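Local coordinates for LINE-1 retrotransposable element ORF1 protein (Homo sapiens, PDB 2W7A) that binds single-stranded RNA and DNA as a nucleic acid chaperone and is essential for LINE-1 retrotransposition, this piece being its central RRM domain, at residues Ser14-Asn18 with Gly19-Glu23. Sequence-based numbering, arbitrary orientation.
Sequences SDVEN and GTKLE
Asn18 caps the helix that starts at Gly19. Its OD1 accepts from the backbone N of Lys21 at 2.9 Å, with an N-H...O angle of 161°. The side chain reaches there because CG sits between the backbone N and the carbonyl carbon, chi1 59°, which brings OD1 to the Lys21 N-H. The backbone O of Asn18 accepts from Leu22 N at 3.0 Å and closes the first turn. Side chain and main chain of one residue thus satisfy two amides of the helix start.

Lys21 then runs back along the loop. Its CG passes 3.4 Å from Asn18 OD1, and the chain stays extended until it bends at chi4 (148°). NZ gives a hydrogen bond to the backbone O of Val16 at 2.7 Å, from above the carbonyl plane. NZ also lies 3.6 Å from Val16 CG2, so the methyl flanks the ammonium.

Glu17 and Leu22 meet at about a right angle. Glu17 CD lies 3.7 Å from Leu22 CD2, with the carboxylate against the leucine branch. Glu17 OE1 also forms a salt bridge with Arg50. A glutamine here would probably leave Arg50 without its charged mate.

Earlier in the loop, Ser14 to Glu17 form a type I beta turn. Within it, Ser14 OG accepts from Val16 N at 3.2 Å, an ST turn.

The contact lies at the surface of the RRM domain, where the loop after strand 5-9 enters helix 19-33. Leu22, from the helix, is buried and touches Ile48. Glu17, from the loop, reaches Arg50. Both partners are on strand 45-51, an outermost strand of the antiparallel sheet.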
ATOM      1  N   SER A  14      -2.821 -11.561  -8.186  1.00 12.25           N
ATOM      2  CA  SER A  14      -1.980 -12.418  -8.967  1.00 13.35           C
ATOM      3  C   SER A  14      -1.833 -13.739  -8.310  1.00 16.39           C
ATOM      4  O   SER A  14      -1.646 -13.815  -7.096  1.00 16.60           O
ATOM      5  CB  SER A  14      -0.616 -11.768  -9.075  1.00 16.38           C
ATOM      6  OG  SER A  14       0.354 -12.649  -9.607  1.00 18.31           O
ATOM      7  N   ASP A  15      -1.918 -14.796  -9.107  1.00 16.50           N
ATOM      8  CA  ASP A  15      -1.750 -16.162  -8.591  1.00 15.74           C
ATOM      9  C   ASP A  15      -0.333 -16.461  -8.125  1.00 15.28           C
ATOM     10  O   ASP A  15      -0.087 -17.517  -7.514  1.00 17.89           O
ATOM     11  CB  ASP A  15      -2.182 -17.206  -9.636  1.00 14.94           C
ATOM     12  CG  ASP A  15      -3.671 -17.191  -9.959  1.00 20.22           C
ATOM     13  OD1 ASP A  15      -4.469 -16.793  -9.120  1.00 20.22           O
ATOM     14  OD2 ASP A  15      -4.030 -17.610 -11.090  1.00 26.25           O
ATOM     15  N   VAL A  16       0.618 -15.601  -8.444  1.00 14.79           N
ATOM     16  CA  VAL A  16       2.004 -15.824  -8.078  1.00 13.50           C
ATOM     17  C   VAL A  16       2.510 -14.791  -7.077  1.00 14.12           C
ATOM     18  O   VAL A  16       3.699 -14.750  -6.758  1.00 15.75           O
ATOM     19  CB  VAL A  16       2.940 -15.958  -9.334  1.00 14.90           C
ATOM     20  CG1 VAL A  16       2.420 -17.081 -10.248  1.00 15.40           C
ATOM     21  CG2 VAL A  16       3.049 -14.611 -10.093  1.00 18.09           C
ATOM     22  N   GLU A  17       1.595 -14.009  -6.494  1.00 14.49           N
ATOM     23  CA  GLU A  17       1.970 -13.061  -5.486  1.00 12.70           C
ATOM     24  C   GLU A  17       2.408 -13.802  -4.246  1.00 14.88           C
ATOM     25  O   GLU A  17       1.882 -14.848  -3.909  1.00 17.22           O
ATOM     26  CB  GLU A  17       0.795 -12.121  -5.174  1.00 14.36           C
ATOM     27  CG  GLU A  17       1.044 -11.011  -4.149  1.00 15.32           C
ATOM     28  CD  GLU A  17      -0.140 -10.036  -4.096  1.00 14.18           C
ATOM     29  OE1 GLU A  17      -0.149  -9.105  -4.959  1.00 18.69           O
ATOM     30  OE2 GLU A  17      -1.050 -10.225  -3.276  1.00 14.98           O
ATOM     31  N   ASN A  18       3.421 -13.288  -3.589  1.00 16.68           N
ATOM     32  CA  ASN A  18       3.937 -13.841  -2.360  1.00 17.16           C
ATOM     33  C   ASN A  18       4.426 -12.665  -1.514  1.00 13.34           C
ATOM     34  O   ASN A  18       4.322 -11.487  -1.915  1.00 16.52           O
ATOM     35  CB  ASN A  18       5.024 -14.901  -2.624  1.00 16.79           C
ATOM     36  CG  ASN A  18       6.184 -14.355  -3.403  1.00 18.54           C
ATOM     37  OD1 ASN A  18       6.621 -13.217  -3.165  1.00 18.09           O
ATOM     38  ND2 ASN A  18       6.700 -15.135  -4.342  1.00 19.90           N
ATOM     39  N   GLY A  19       4.924 -12.961  -0.312  1.00 19.31           N
ATOM     40  CA  GLY A  19       5.275 -11.889   0.642  1.00 19.50           C
ATOM     41  C   GLY A  19       6.380 -10.974   0.131  1.00 18.07           C
ATOM     42  O   GLY A  19       6.367  -9.722   0.338  1.00 19.75           O
ATOM     43  N   THR A  20       7.349 -11.574  -0.539  1.00 18.97           N
ATOM     44  CA  THR A  20       8.460 -10.843  -1.134  1.00 19.96           C
ATOM     45  C   THR A  20       7.945  -9.890  -2.196  1.00 18.29           C
ATOM     46  O   THR A  20       8.368  -8.727  -2.272  1.00 17.19           O
ATOM     47  CB  THR A  20       9.522 -11.801  -1.737  1.00 21.19           C
ATOM     48  OG1 THR A  20      10.057 -12.598  -0.684  1.00 26.20           O
ATOM     49  CG2 THR A  20      10.678 -11.012  -2.363  1.00 23.02           C
ATOM     50  N   LYS A  21       7.019 -10.349  -3.017  1.00 15.75           N
ATOM     51  CA  LYS A  21       6.446  -9.476  -4.035  1.00 14.12           C
ATOM     52  C   LYS A  21       5.667  -8.329  -3.453  1.00 16.07           C
ATOM     53  O   LYS A  21       5.730  -7.214  -3.964  1.00 17.70           O
ATOM     54  CB  LYS A  21       5.618 -10.253  -5.056  1.00 18.61           C
ATOM     55  CG  LYS A  21       6.479 -11.182  -5.917  1.00 21.66           C
ATOM     56  CD  LYS A  21       5.678 -12.050  -6.912  1.00 22.90           C
ATOM     57  CE  LYS A  21       6.627 -13.007  -7.709  1.00 32.92           C
ATOM     58  NZ  LYS A  21       6.031 -14.340  -8.116  1.00 34.28           N
ATOM     59  N   LEU A  22       4.960  -8.587  -2.362  1.00 13.48           N
ATOM     60  CA  LEU A  22       4.190  -7.543  -1.704  1.00 14.05           C
ATOM     61  C   LEU A  22       5.112  -6.469  -1.099  1.00 13.49           C
ATOM     62  O   LEU A  22       4.832  -5.266  -1.194  1.00 14.13           O
ATOM     63  CB  LEU A  22       3.257  -8.078  -0.638  1.00 17.84           C
ATOM     64  CG  LEU A  22       1.957  -8.673  -1.158  1.00 15.31           C
ATOM     65  CD1 LEU A  22       1.424  -9.543  -0.067  1.00 21.51           C
ATOM     66  CD2 LEU A  22       0.978  -7.632  -1.587  1.00 16.63           C
ATOM     67  N   GLU A  23       6.218  -6.902  -0.507  1.00 13.72           N
ATOM     68  CA  GLU A  23       7.201  -5.952   0.002  1.00 17.75           C
ATOM     69  C   GLU A  23       7.778  -5.121  -1.131  1.00 15.98           C
ATOM     70  O   GLU A  23       7.913  -3.893  -1.002  1.00 17.38           O
ATOM     71  CB  GLU A  23       8.314  -6.663   0.756  1.00 18.26           C
ATOM     72  CG  GLU A  23       7.804  -7.268   2.038  1.00 23.12           C
ATOM     73  CD  GLU A  23       8.800  -8.216   2.743  1.00 36.74           C
ATOM     74  OE1 GLU A  23       9.916  -8.465   2.224  1.00 40.18           O
ATOM     75  OE2 GLU A  23       8.438  -8.697   3.836  1.00 40.74           O
TER